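Local coordinates for ABC transporter substrate-binding protein (Staphylococcus aureus subsp. aureus NCTC 8325, PDB 3UN6) that probably serves as the substrate-binding component of an ABC-type import system and binds zinc, its transported ligand being unknown, at residues 160-163 with 164-168; 179-183 with 184-188; 305-309 with 310-314. All blocks are in the same frame, centred on the assembly; numbering follows the deposited sequence.

In the fold
All three contacts are local: each joins neighbouring parts of one continuous run of chain, and each is partly buried. Contacts 1 and 2 lie on the same side of the chain's centre and follow in series, one leading into strand 167-171 and the other leading out of helix 177-182 toward strand 188-192; both strands flank strand 138-142. Contact 3 lies on the opposite side from contact 2, with about 36 Å between their centres, where the end of a short helix is hydrogen-bonded to strand 108-110. Their chemistry differs accordingly: a beta turn with a methyl buried beside rings, a helix end with a surface salt bridge, and a single helical turn with a tyrosine-valine CH-pi contact.

Contact 1: residues 160-163 with 164-168; sequences LKIK and PGHFS
Ile162 meets the end of the turn and the first residue of the following strand through one methyl, its CG2, which lies 3.7 Å from His166 CB and 3.9 Å from Phe167 CE1. The first torsion selects this branch: at chi1 -66° CG2 stands anti to the backbone N, while CG1 is anti to the carbonyl carbon, beside the backbone N. The methyl comes to the edge of the imidazole, near its plane, and meets the phenyl ring obliquely; the Ile162 and Phe167 side chains cross at about a right angle.

Lys163 approaches the same histidine. Its CG is placed between N and the carbonyl carbon (chi1 67°), and from there the extended chain crosses the histidine obliquely, bringing CE to 3.5 Å from His166 CD2. The contact is made by the aliphatic stem, since the ammonium NZ stops 4.8 Å from His166 NE2, which is hydrogen-bonded to the carbonyl of Gly135.

A type II turn links Lys163 to His166, closed by His166 N to Lys163 O at 3.0 Å. Gly165 takes the positive phi in which a CB would jam against the preceding carbonyl. A Schellman motif at Lys161 ends helix 148-159 just upstream, and Arg157 of that helix touches both Pro164 and Phe167. Phe167 and His166 also meet the rings of Phe140 and Tyr138 on the parallel neighbour, strand 138-142.

Contact 2: residues 179-183 with 184-188; sequences AALSE and HRITG
Glu183 and Arg185 run side by side, pointing the same way, and join in a salt bridge with Glu183 OE1 3.0 Å from Arg185 NH2. The carboxylate and guanidinium planes stand 77° apart, so the two groups do not pair flat: NH2 meets OE1 from above the carboxylate plane, while OE1 lies at the guanidinium edge, tilted slightly (15°) out of its plane. An extended arginine chain from CG to NE carries the charge this far.

At the root of the arginine, two backbone bonds close the helix end. Arg185 N donates almost head-on to Ala180 O at 2.8 Å, whereas His184 N reaches Leu181 O at 2.9 Å from well above the carbonyl plane.

Farther in, the contact turns apolar. Ile186 has CG1 set between its own N and carbonyl carbon (chi1 52°), which directs the branch back at the helix and leaves CD1 3.8 Å from Ala180 CB. Leu181 contributes CD1, which packs mainly on backbone: it sits 3.5 Å from Thr187 O and 3.8 Å from Gly188 CA. Thr187 itself is tied through OG1 and its backbone to His139.

The pair of backbone bonds, with His184 at positive phi as the C-prime residue, forms the Schellman motif that ends helix 177-182 and turns the chain toward strand 188-192, a helix-to-strand link within an alpha/beta region of this periplasmic-binding-protein-like fold.

Contact 3: residues 305-309 with 310-314; sequences NPPAY and DDFVE
Tyr309 opens the short helix 309-312 and Val313, four residues on, is the first residue past its end; Ala308 holds the N-cap position. The side chains of Tyr309 and Val313 form the tightly packed part of the contact. Val313 CB sits above the phenol ring, 3.9 Å from its centroid and only 10° off the normal, a CH-pi contact over one face. The two methyls spread across the same face: CG2 lies over the CD1-CE1 side, and CG1 comes within 3.6 Å of CZ. The tyrosine is placed for this by having CG anti to its backbone N (chi1 -171°), and its OH is held by the carbonyl of Ile286.

The backbone is gripped just as closely. Ala308 O accepts from both Asp311 N and Phe312 N, the latter at 3.1 Å, while Tyr309 O takes Val313 N at 2.7 Å and Phe312 N at a longer distance. In each case the donor three residues on comes from above the carbonyl plane, the donor four residues on almost straight.

The acidic side is looser and faces solvent. Asp310 brings OD1 to the edge of the tyrosine ring, in its plane, and Asp311 approaches Ala308 with carboxylate against methyl, neither making a hydrogen bond across the contact. On the buried side Phe312 turns its ring toward Ile94 and Met98 of helix 94-102, and its backbone pairs with Ala109. Its side chain stays about 10 Å from that of the zinc ligand Cys221, outside the metal site. It also packs on the preceding loop, with Phe312 CB 4.0 Å from Pro307 CG.

Contact 1: residues 160-163 with 164-168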
# COMPACT_ATOMS: atom_id res chain seq x y z
N LEU A 160 0.50 -23.64 3.60
CA LEU A 160 -0.56 -24.63 3.41
C LEU A 160 -0.05 -25.85 2.65
O LEU A 160 -0.82 -26.76 2.36
CB LEU A 160 -1.75 -24.03 2.67
CG LEU A 160 -2.60 -22.98 3.37
CD1 LEU A 160 -3.72 -22.51 2.44
CD2 LEU A 160 -3.20 -23.52 4.65
N LYS A 161 1.23 -25.87 2.32
CA LYS A 161 1.86 -26.99 1.61
C LYS A 161 1.19 -27.32 0.26
O LYS A 161 1.09 -28.46 -0.13
CB LYS A 161 1.93 -28.24 2.50
CG LYS A 161 2.70 -28.04 3.80
CD LYS A 161 2.87 -29.34 4.57
CE LYS A 161 3.70 -29.15 5.83
NZ LYS A 161 3.92 -30.45 6.60
N ILE A 162 0.73 -26.28 -0.44
CA ILE A 162 0.10 -26.42 -1.77
C ILE A 162 1.21 -26.28 -2.83
O ILE A 162 2.15 -25.49 -2.68
CB ILE A 162 -1.04 -25.38 -1.91
CG1 ILE A 162 -2.18 -25.70 -0.93
CG2 ILE A 162 -1.57 -25.29 -3.35
CD1 ILE A 162 -2.89 -26.96 -1.21
N LYS A 163 1.14 -27.08 -3.89
CA LYS A 163 2.18 -27.08 -4.93
C LYS A 163 2.25 -25.76 -5.71
O LYS A 163 1.23 -25.11 -5.95
CB LYS A 163 2.03 -28.27 -5.89
CG LYS A 163 0.79 -28.22 -6.78
CD LYS A 163 0.54 -29.57 -7.46
CE LYS A 163 -0.67 -29.49 -8.37
NZ LYS A 163 -0.99 -30.84 -8.95
N PRO A 164 3.48 -25.37 -6.10
CA PRO A 164 3.71 -24.18 -6.89
C PRO A 164 2.88 -24.25 -8.16
O PRO A 164 2.76 -25.32 -8.76
CB PRO A 164 5.20 -24.24 -7.23
CG PRO A 164 5.78 -25.27 -6.38
CD PRO A 164 4.71 -26.15 -5.89
N GLY A 165 2.30 -23.12 -8.54
CA GLY A 165 1.45 -23.07 -9.73
C GLY A 165 0.02 -23.51 -9.46
O GLY A 165 -0.80 -23.46 -10.37
N HIS A 166 -0.30 -23.94 -8.24
CA HIS A 166 -1.70 -24.35 -7.99
C HIS A 166 -2.56 -23.14 -7.57
O HIS A 166 -3.77 -23.25 -7.43
CB HIS A 166 -1.79 -25.53 -7.02
CG HIS A 166 -2.98 -26.41 -7.25
ND1 HIS A 166 -3.99 -26.58 -6.33
CD2 HIS A 166 -3.33 -27.16 -8.33
CE1 HIS A 166 -4.90 -27.41 -6.81
NE2 HIS A 166 -4.53 -27.77 -8.03
N PHE A 167 -1.89 -22.01 -7.35
CA PHE A 167 -2.54 -20.71 -7.15
C PHE A 167 -2.19 -19.95 -8.44
O PHE A 167 -1.02 -19.89 -8.82
CB PHE A 167 -1.96 -19.96 -5.97
CG PHE A 167 -2.50 -20.37 -4.63
CD1 PHE A 167 -3.14 -21.58 -4.42
CD2 PHE A 167 -2.24 -19.55 -3.53
CE1 PHE A 167 -3.59 -21.93 -3.15
CE2 PHE A 167 -2.68 -19.91 -2.26
CZ PHE A 167 -3.36 -21.10 -2.09
N SER A 168 -3.21 -19.40 -9.11
CA SER A 168 -3.03 -18.64 -10.33
C SER A 168 -3.43 -17.21 -10.00
O SER A 168 -4.43 -17.00 -9.31
CB SER A 168 -3.91 -19.20 -11.44
OG SER A 168 -3.68 -18.51 -12.66

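Contact 2: residues 179-183 with 184-188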
# COMPACT_ATOMS: atom_id res chain seq x y z
N ALA A 179 -16.78 -7.65 -6.62
CA ALA A 179 -17.68 -8.13 -7.66
C ALA A 179 -17.13 -9.40 -8.31
O ALA A 179 -17.89 -10.35 -8.59
CB ALA A 179 -17.92 -7.04 -8.71
N ALA A 180 -15.82 -9.41 -8.58
CA ALA A 180 -15.17 -10.58 -9.18
C ALA A 180 -15.32 -11.82 -8.29
O ALA A 180 -15.47 -12.94 -8.79
CB ALA A 180 -13.71 -10.30 -9.47
N LEU A 181 -15.25 -11.60 -6.98
CA LEU A 181 -15.40 -12.67 -5.99
C LEU A 181 -16.86 -13.16 -5.93
O LEU A 181 -17.11 -14.34 -6.12
CB LEU A 181 -14.96 -12.18 -4.59
CG LEU A 181 -14.89 -13.22 -3.48
CD1 LEU A 181 -13.93 -14.33 -3.89
CD2 LEU A 181 -14.47 -12.60 -2.16
N SER A 182 -17.80 -12.23 -5.69
CA SER A 182 -19.24 -12.58 -5.61
C SER A 182 -19.75 -13.30 -6.84
O SER A 182 -20.65 -14.13 -6.73
CB SER A 182 -20.11 -11.33 -5.40
OG SER A 182 -19.99 -10.81 -4.08
N GLU A 183 -19.20 -12.97 -8.00
CA GLU A 183 -19.63 -13.61 -9.25
C GLU A 183 -18.73 -14.78 -9.66
O GLU A 183 -18.75 -15.21 -10.82
CB GLU A 183 -19.74 -12.56 -10.36
CG GLU A 183 -20.70 -11.42 -9.99
CD GLU A 183 -20.83 -10.35 -11.08
OE1 GLU A 183 -21.22 -10.70 -12.22
OE2 GLU A 183 -20.59 -9.16 -10.78
N HIS A 184 -17.95 -15.28 -8.70
CA HIS A 184 -17.09 -16.46 -8.87
C HIS A 184 -16.11 -16.48 -10.02
O HIS A 184 -15.89 -17.52 -10.62
CB HIS A 184 -17.96 -17.71 -8.94
CG HIS A 184 -18.52 -18.11 -7.62
ND1 HIS A 184 -19.59 -17.47 -7.04
CD2 HIS A 184 -18.16 -19.09 -6.76
CE1 HIS A 184 -19.87 -18.04 -5.88
NE2 HIS A 184 -19.01 -19.02 -5.68
N ARG A 185 -15.51 -15.34 -10.32
CA ARG A 185 -14.49 -15.29 -11.37
C ARG A 185 -13.16 -15.61 -10.70
O ARG A 185 -12.19 -15.95 -11.36
CB ARG A 185 -14.45 -13.93 -12.03
CG ARG A 185 -15.81 -13.44 -12.50
CD ARG A 185 -15.78 -11.99 -12.96
NE ARG A 185 -17.13 -11.46 -13.13
CZ ARG A 185 -17.78 -11.35 -14.29
NH1 ARG A 185 -17.20 -11.66 -15.43
NH2 ARG A 185 -19.02 -10.87 -14.29
N ILE A 186 -13.12 -15.47 -9.37
CA ILE A 186 -11.94 -15.79 -8.57
C ILE A 186 -12.38 -16.52 -7.32
O ILE A 186 -13.55 -16.47 -6.97
CB ILE A 186 -11.09 -14.52 -8.21
CG1 ILE A 186 -11.95 -13.43 -7.57
CG2 ILE A 186 -10.40 -13.94 -9.46
CD1 ILE A 186 -11.17 -12.12 -7.31
N THR A 187 -11.44 -17.24 -6.71
CA THR A 187 -11.64 -18.02 -5.48
C THR A 187 -11.42 -17.07 -4.31
O THR A 187 -12.00 -17.22 -3.23
CB THR A 187 -10.54 -19.10 -5.30
OG1 THR A 187 -10.35 -19.85 -6.51
CG2 THR A 187 -10.85 -20.05 -4.14
N GLY A 188 -10.54 -16.11 -4.51
CA GLY A 188 -10.25 -15.14 -3.46
C GLY A 188 -9.35 -14.04 -3.96
O GLY A 188 -9.07 -13.94 -5.16

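Contact 3: residues 305-309 with 310-314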
# COMPACT_ATOMS: atom_id res chain seq x y z
N ASN A 305 15.36 -8.01 -10.70
CA ASN A 305 16.47 -7.80 -9.77
C ASN A 305 16.21 -6.50 -9.05
O ASN A 305 16.16 -5.44 -9.68
CB ASN A 305 17.86 -7.82 -10.41
CG ASN A 305 18.97 -7.87 -9.34
OD1 ASN A 305 19.42 -8.96 -8.96
ND2 ASN A 305 19.33 -6.71 -8.78
N PRO A 306 16.04 -6.58 -7.71
CA PRO A 306 15.69 -5.40 -6.94
C PRO A 306 16.86 -4.44 -6.75
O PRO A 306 18.02 -4.86 -6.74
CB PRO A 306 15.23 -5.99 -5.58
CG PRO A 306 16.00 -7.24 -5.44
CD PRO A 306 16.26 -7.76 -6.84
N PRO A 307 16.55 -3.13 -6.63
CA PRO A 307 17.57 -2.14 -6.41
C PRO A 307 18.05 -2.18 -4.95
O PRO A 307 17.29 -2.56 -4.05
CB PRO A 307 16.86 -0.83 -6.73
CG PRO A 307 15.46 -1.09 -6.39
CD PRO A 307 15.21 -2.52 -6.74
N ALA A 308 19.30 -1.81 -4.72
CA ALA A 308 19.86 -1.76 -3.37
C ALA A 308 19.20 -0.65 -2.55
O ALA A 308 18.69 0.32 -3.10
CB ALA A 308 21.38 -1.51 -3.45
N TYR A 309 19.24 -0.78 -1.23
CA TYR A 309 18.67 0.22 -0.32
C TYR A 309 19.10 1.67 -0.65
O TYR A 309 18.24 2.57 -0.80
CB TYR A 309 19.04 -0.14 1.12
CG TYR A 309 18.34 0.70 2.16
CD1 TYR A 309 17.12 0.32 2.68
CD2 TYR A 309 18.92 1.85 2.62
CE1 TYR A 309 16.49 1.09 3.64
CE2 TYR A 309 18.31 2.62 3.57
CZ TYR A 309 17.09 2.25 4.07
OH TYR A 309 16.51 3.03 5.02
N ASP A 310 20.40 1.90 -0.78
CA ASP A 310 20.93 3.25 -1.07
C ASP A 310 20.54 3.80 -2.45
O ASP A 310 20.60 5.00 -2.68
CB ASP A 310 22.45 3.29 -0.87
CG ASP A 310 22.85 3.21 0.60
OD1 ASP A 310 22.02 3.54 1.46
OD2 ASP A 310 24.00 2.83 0.90
N ASP A 311 20.13 2.94 -3.37
CA ASP A 311 19.73 3.41 -4.67
C ASP A 311 18.25 3.74 -4.73
O ASP A 311 17.83 4.54 -5.57
CB ASP A 311 20.05 2.38 -5.73
CG ASP A 311 21.54 2.15 -5.88
OD1 ASP A 311 22.31 3.14 -5.75
OD2 ASP A 311 21.94 1.00 -6.14
N PHE A 312 17.46 3.12 -3.85
CA PHE A 312 16.00 3.28 -3.87
C PHE A 312 15.50 4.17 -2.74
O PHE A 312 14.66 5.04 -2.94
CB PHE A 312 15.37 1.88 -3.77
CG PHE A 312 13.87 1.87 -3.74
CD1 PHE A 312 13.13 2.23 -4.86
CD2 PHE A 312 13.20 1.45 -2.61
CE1 PHE A 312 11.75 2.22 -4.83
CE2 PHE A 312 11.81 1.42 -2.58
CZ PHE A 312 11.09 1.80 -3.68
N VAL A 313 16.03 3.95 -1.54
CA VAL A 313 15.56 4.65 -0.38
C VAL A 313 16.41 5.86 -0.05
O VAL A 313 17.63 5.80 -0.11
CB VAL A 313 15.55 3.70 0.85
CG1 VAL A 313 15.06 4.44 2.09
CG2 VAL A 313 14.70 2.44 0.57
N GLU A 314 15.74 6.97 0.26
CA GLU A 314 16.41 8.17 0.75
C GLU A 314 15.81 8.44 2.14
O GLU A 314 14.81 9.17 2.28
CB GLU A 314 16.24 9.37 -0.17
CG GLU A 314 16.95 10.60 0.39
CD GLU A 314 18.40 10.29 0.78
OE1 GLU A 314 18.73 10.35 1.99
OE2 GLU A 314 19.18 9.91 -0.13